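Local coordinates for alpha-fucosidase (Bifidobacterium bifidum, PDB 2EAB), which probably releases alpha-1,2-linked L-fucose from glycans by hydrolysis, this chain being the family 95 glycoside hydrolase catalytic domain of a longer protein, at residues 160-165 against 329-334; 542-547 against 621-626. All blocks are in the same frame, centred on the assembly; numbering follows the deposited sequence.

Interaction 1 (160-165 against 329-334); sequences LNLSKG and AIYDRV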
# COMPACT_ATOMS: atom_id res chain seq x y z
N LEU A 160 17.00 -10.84 9.77
CA LEU A 160 16.20 -10.90 8.57
C LEU A 160 17.07 -10.37 7.45
O LEU A 160 17.47 -9.21 7.46
CB LEU A 160 14.92 -10.06 8.71
CG LEU A 160 13.91 -10.15 7.56
CD1 LEU A 160 13.35 -11.56 7.42
CD2 LEU A 160 12.79 -9.15 7.77
N ASN A 161 17.38 -11.26 6.51
CA ASN A 161 18.19 -10.90 5.36
C ASN A 161 17.25 -10.41 4.26
O ASN A 161 16.62 -11.21 3.57
CB ASN A 161 19.00 -12.11 4.89
CG ASN A 161 20.01 -11.75 3.82
OD1 ASN A 161 19.82 -10.81 3.05
ND2 ASN A 161 21.10 -12.52 3.77
N LEU A 162 17.18 -9.09 4.12
CA LEU A 162 16.27 -8.48 3.14
C LEU A 162 16.70 -8.79 1.72
O LEU A 162 15.87 -8.85 0.82
CB LEU A 162 16.20 -6.96 3.33
CG LEU A 162 15.84 -6.39 4.71
CD1 LEU A 162 15.73 -4.88 4.60
CD2 LEU A 162 14.54 -6.99 5.25
N SER A 163 18.00 -9.00 1.52
CA SER A 163 18.56 -9.25 0.20
C SER A 163 18.24 -10.64 -0.34
O SER A 163 18.01 -10.82 -1.54
CB SER A 163 20.08 -9.04 0.21
OG SER A 163 20.41 -7.74 0.66
N LYS A 164 18.22 -11.62 0.56
CA LYS A 164 17.97 -13.01 0.20
C LYS A 164 16.55 -13.46 0.54
O LYS A 164 16.14 -14.56 0.18
CB LYS A 164 19.01 -13.93 0.84
CG LYS A 164 20.38 -13.84 0.17
CD LYS A 164 21.40 -14.79 0.79
CE LYS A 164 22.67 -14.88 -0.06
NZ LYS A 164 23.32 -13.55 -0.29
N GLY A 165 15.79 -12.61 1.23
CA GLY A 165 14.41 -12.92 1.60
C GLY A 165 14.28 -14.10 2.53
O GLY A 165 13.47 -15.00 2.30
N ALA A 329 15.81 -10.99 -7.66
CA ALA A 329 15.54 -10.39 -8.97
C ALA A 329 14.75 -9.09 -8.82
O ALA A 329 15.00 -8.12 -9.54
CB ALA A 329 14.80 -11.36 -9.87
N ILE A 330 13.81 -9.07 -7.88
CA ILE A 330 13.04 -7.86 -7.60
C ILE A 330 13.78 -6.95 -6.62
O ILE A 330 13.90 -5.74 -6.85
CB ILE A 330 11.63 -8.17 -7.04
CG1 ILE A 330 10.86 -9.09 -8.00
CG2 ILE A 330 10.86 -6.88 -6.78
CD1 ILE A 330 9.69 -9.82 -7.34
N TYR A 331 14.27 -7.52 -5.53
CA TYR A 331 14.87 -6.73 -4.47
C TYR A 331 16.08 -5.94 -4.95
O TYR A 331 16.26 -4.78 -4.58
CB TYR A 331 15.23 -7.59 -3.26
CG TYR A 331 15.77 -6.79 -2.10
CD1 TYR A 331 14.90 -6.20 -1.17
CD2 TYR A 331 17.14 -6.59 -1.95
CE1 TYR A 331 15.39 -5.44 -0.12
CE2 TYR A 331 17.64 -5.83 -0.90
CZ TYR A 331 16.76 -5.27 0.02
OH TYR A 331 17.23 -4.51 1.07
N ASP A 332 16.93 -6.57 -5.77
CA ASP A 332 18.18 -5.94 -6.17
C ASP A 332 18.05 -4.91 -7.30
O ASP A 332 19.06 -4.35 -7.74
CB ASP A 332 19.26 -6.99 -6.46
CG ASP A 332 19.80 -7.65 -5.20
OD1 ASP A 332 19.79 -7.00 -4.13
OD2 ASP A 332 20.26 -8.81 -5.28
N ARG A 333 16.83 -4.64 -7.76
CA ARG A 333 16.61 -3.66 -8.82
C ARG A 333 16.99 -2.24 -8.40
O ARG A 333 17.39 -1.43 -9.23
CB ARG A 333 15.15 -3.66 -9.27
CG ARG A 333 14.73 -4.90 -10.02
CD ARG A 333 13.24 -4.88 -10.24
NE ARG A 333 12.76 -6.07 -10.93
CZ ARG A 333 11.49 -6.30 -11.22
NH1 ARG A 333 10.55 -5.43 -10.88
NH2 ARG A 333 11.14 -7.42 -11.85
N VAL A 334 16.86 -1.96 -7.10
CA VAL A 334 17.14 -0.64 -6.56
C VAL A 334 18.32 -0.73 -5.60
O VAL A 334 18.37 -1.61 -4.74
CB VAL A 334 15.90 -0.04 -5.84
CG1 VAL A 334 16.26 1.26 -5.11
CG2 VAL A 334 14.77 0.20 -6.82
O HOH W 1 21.28 -6.56 -1.56
O HOH W 2 20.39 -10.37 -3.09
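Leu162 and Ser163, in the turn between strands 156-161 and 166-173 of the N-terminal beta region, meet Tyr331, the last residue of helix 316-331, so that a beta hairpin end is packed against the C-terminal end of that helix, just before strand 335-337. The backbone does much of the touching: Leu162 O sits 3.4 Å above the centre of the Tyr331 ring as the 162-163 peptide stacks on that face, roughly parallel to it, and Ser163 N lies over the same face nearer the rim. With CG anti to the backbone N (chi1 -176°), Tyr331 carries its ring out from the helix end and flat over this peptide. Leu162 CB lies 3.5 Å from Tyr331 OH, and Ser163 OG borders the ring at CE2. No direct hydrogen bond crosses between the segments; two waters do that work. One lies in the ring plane at its edge, 2.7 Å from Ser163 OG, and donates to Asp332 OD1 at 3.0 Å. The other donates to Ser163 O at 2.9 Å and to Asp332 OD2 at 2.7 Å. The turn keeps its shape partly through an Asx motif, in which Asn161 OD1 accepts Lys164 N at 3.1 Å, the donor standing well above the carbonyl plane. Asp18 joins both sides, its OD2 bonded to Tyr331 OH and its N to Ser163 OG. Backbone bonds tie Leu162 to Asp18 and Leu160 to Leu20 of strand 19-22, while helix 365-386 packs Tyr381 on Leu162, sets Lys377 against Tyr331 and bonds Arg380 to the carbonyls of Ile330 and Tyr331.

Interaction 2 (542-547 against 621-626); sequences YVNYML and GNFTDA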
# COMPACT_ATOMS: atom_id res chain seq x y z
N TYR A 542 -19.69 8.92 -12.27
CA TYR A 542 -19.61 10.25 -11.68
C TYR A 542 -20.31 11.30 -12.51
O TYR A 542 -21.08 12.10 -11.97
CB TYR A 542 -18.17 10.64 -11.32
CG TYR A 542 -17.93 10.36 -9.86
CD1 TYR A 542 -17.60 9.08 -9.42
CD2 TYR A 542 -18.12 11.36 -8.91
CE1 TYR A 542 -17.44 8.81 -8.07
CE2 TYR A 542 -17.96 11.10 -7.56
CZ TYR A 542 -17.62 9.83 -7.15
OH TYR A 542 -17.47 9.56 -5.81
N VAL A 543 -20.08 11.29 -13.82
CA VAL A 543 -20.70 12.27 -14.70
C VAL A 543 -22.23 12.18 -14.68
O VAL A 543 -22.93 13.20 -14.59
CB VAL A 543 -20.17 12.15 -16.15
CG1 VAL A 543 -21.07 12.91 -17.15
CG2 VAL A 543 -18.73 12.64 -16.24
N ASN A 544 -22.75 10.96 -14.76
CA ASN A 544 -24.19 10.75 -14.93
C ASN A 544 -25.01 10.69 -13.65
O ASN A 544 -26.20 11.01 -13.68
CB ASN A 544 -24.44 9.51 -15.79
CG ASN A 544 -24.08 9.74 -17.23
OD1 ASN A 544 -24.86 10.31 -17.99
ND2 ASN A 544 -22.88 9.33 -17.62
N TYR A 545 -24.37 10.30 -12.55
CA TYR A 545 -25.11 10.09 -11.31
C TYR A 545 -24.68 10.96 -10.13
O TYR A 545 -25.53 11.35 -9.31
CB TYR A 545 -25.08 8.62 -10.91
CG TYR A 545 -25.69 7.72 -11.95
CD1 TYR A 545 -27.06 7.46 -11.94
CD2 TYR A 545 -24.91 7.14 -12.95
CE1 TYR A 545 -27.64 6.64 -12.89
CE2 TYR A 545 -25.48 6.32 -13.91
CZ TYR A 545 -26.84 6.08 -13.88
OH TYR A 545 -27.41 5.25 -14.82
N MET A 546 -23.39 11.26 -10.03
CA MET A 546 -22.85 11.88 -8.81
C MET A 546 -22.69 13.39 -8.85
O MET A 546 -22.94 14.07 -7.85
CB MET A 546 -21.53 11.22 -8.42
CG MET A 546 -21.61 9.71 -8.22
SD MET A 546 -22.68 9.19 -6.88
CE MET A 546 -21.74 9.74 -5.46
N LEU A 547 -22.26 13.94 -9.99
CA LEU A 547 -22.01 15.37 -10.10
C LEU A 547 -23.29 16.18 -10.20
O LEU A 547 -24.27 15.73 -10.80
CB LEU A 547 -21.13 15.68 -11.32
CG LEU A 547 -19.71 15.09 -11.30
CD1 LEU A 547 -18.96 15.45 -12.57
CD2 LEU A 547 -18.95 15.55 -10.07
N GLY A 621 -34.55 12.11 -11.69
CA GLY A 621 -33.09 12.05 -11.71
C GLY A 621 -32.49 11.83 -13.09
O GLY A 621 -31.33 11.43 -13.20
N ASN A 622 -33.27 12.09 -14.14
CA ASN A 622 -32.78 12.00 -15.51
C ASN A 622 -32.50 13.37 -16.10
O ASN A 622 -33.21 14.34 -15.80
CB ASN A 622 -33.76 11.23 -16.39
CG ASN A 622 -33.96 9.79 -15.93
OD1 ASN A 622 -35.09 9.36 -15.70
ND2 ASN A 622 -32.87 9.05 -15.78
N PHE A 623 -31.48 13.46 -16.95
CA PHE A 623 -31.13 14.72 -17.60
C PHE A 623 -32.26 15.23 -18.47
O PHE A 623 -32.88 14.46 -19.22
CB PHE A 623 -29.85 14.58 -18.43
CG PHE A 623 -28.62 14.33 -17.61
CD1 PHE A 623 -28.16 15.29 -16.72
CD2 PHE A 623 -27.92 13.13 -17.73
CE1 PHE A 623 -27.01 15.06 -15.95
CE2 PHE A 623 -26.78 12.89 -16.97
CZ PHE A 623 -26.32 13.86 -16.08
N THR A 624 -32.54 16.52 -18.37
CA THR A 624 -33.63 17.13 -19.13
C THR A 624 -33.20 17.48 -20.56
O THR A 624 -34.04 17.58 -21.46
CB THR A 624 -34.24 18.35 -18.42
OG1 THR A 624 -33.20 19.28 -18.06
CG2 THR A 624 -34.98 17.92 -17.16
N ASP A 625 -31.90 17.65 -20.77
CA ASP A 625 -31.35 17.84 -22.11
C ASP A 625 -30.45 16.65 -22.46
O ASP A 625 -29.33 16.53 -21.95
CB ASP A 625 -30.58 19.16 -22.20
CG ASP A 625 -30.16 19.50 -23.63
OD1 ASP A 625 -30.26 18.64 -24.53
OD2 ASP A 625 -29.72 20.65 -23.86
N ALA A 626 -30.94 15.79 -23.34
CA ALA A 626 -30.23 14.58 -23.74
C ALA A 626 -28.94 14.87 -24.52
O ALA A 626 -28.02 14.05 -24.52
CB ALA A 626 -31.14 13.66 -24.54
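Phe623 brings the edge of its ring up to the end of helix 525-546, where two oxygens lie at the rim, Asn544 OD1 and Val543 O. Asn544 OD1 comes nearest, 3.4 Å from Phe623 CE2; Val543 O, lying in the ring plane, is 3.8 Å from Phe623 CZ, while Asn544 O stands above the plane, 3.7 Å from the same CZ. The weakly positive C-H edge of the ring thus faces the first two oxygens, a polar-aromatic contact rather than an apolar one, and no hydrogen bond links the two segments. The Asn544 amide and the ring are turned 67° apart. With CG beside the backbone N (chi1 -72°), the Asn544 amide folds back along its own helix, where ND2 bonds to His540 O and leaves OD1 turned to the ring. The backbone here ends in a wider pi-type turn: Tyr542 O accepts both Met546 N at 3.1 Å and Leu547 N at 2.9 Å. The carbonyls of Val543 and Asn544 find donors from the loop instead, Trp615 NE1 and Lys617 NZ. Trp615 also stacks edge-to-face with Phe623, and Arg630 makes a cation-pi contact with it. An alanine in place of Phe623 would probably open a gap beside Asn544 and leave Trp615 and Arg630 without their aromatic partner. Residues 621-626 belong to the long loop between helices 577-596 and 632-639, a loop that the disulfide Cys610-Cys634 ties to helix 632-639. Behind the contact, Val543 packs on Trp632 and Ala635 of helix 632-639, Tyr542 on Val583 and Met586 of helix 577-596, and Leu547 on Leu558 and Thr560 of strand 558-565.

In the fold
Interaction 1 joins the N-terminal beta region to the end of helix 316-331, whereas interaction 2 lies wholly inside the helical catalytic region, where a loop meets a helix end. They follow one another along the chain and stand on opposite sides of its centre, about 19 Å and 34 Å from it. Their own centres are 50 Å apart and their nearest atoms about 32 Å, so neither bears directly on the other. Neither includes a ligand of the calcium ion. Interaction 1 has a link to the calcium site: helix 365-386, which packs on it, ends at Ser386, a ligand of the bound calcium ion.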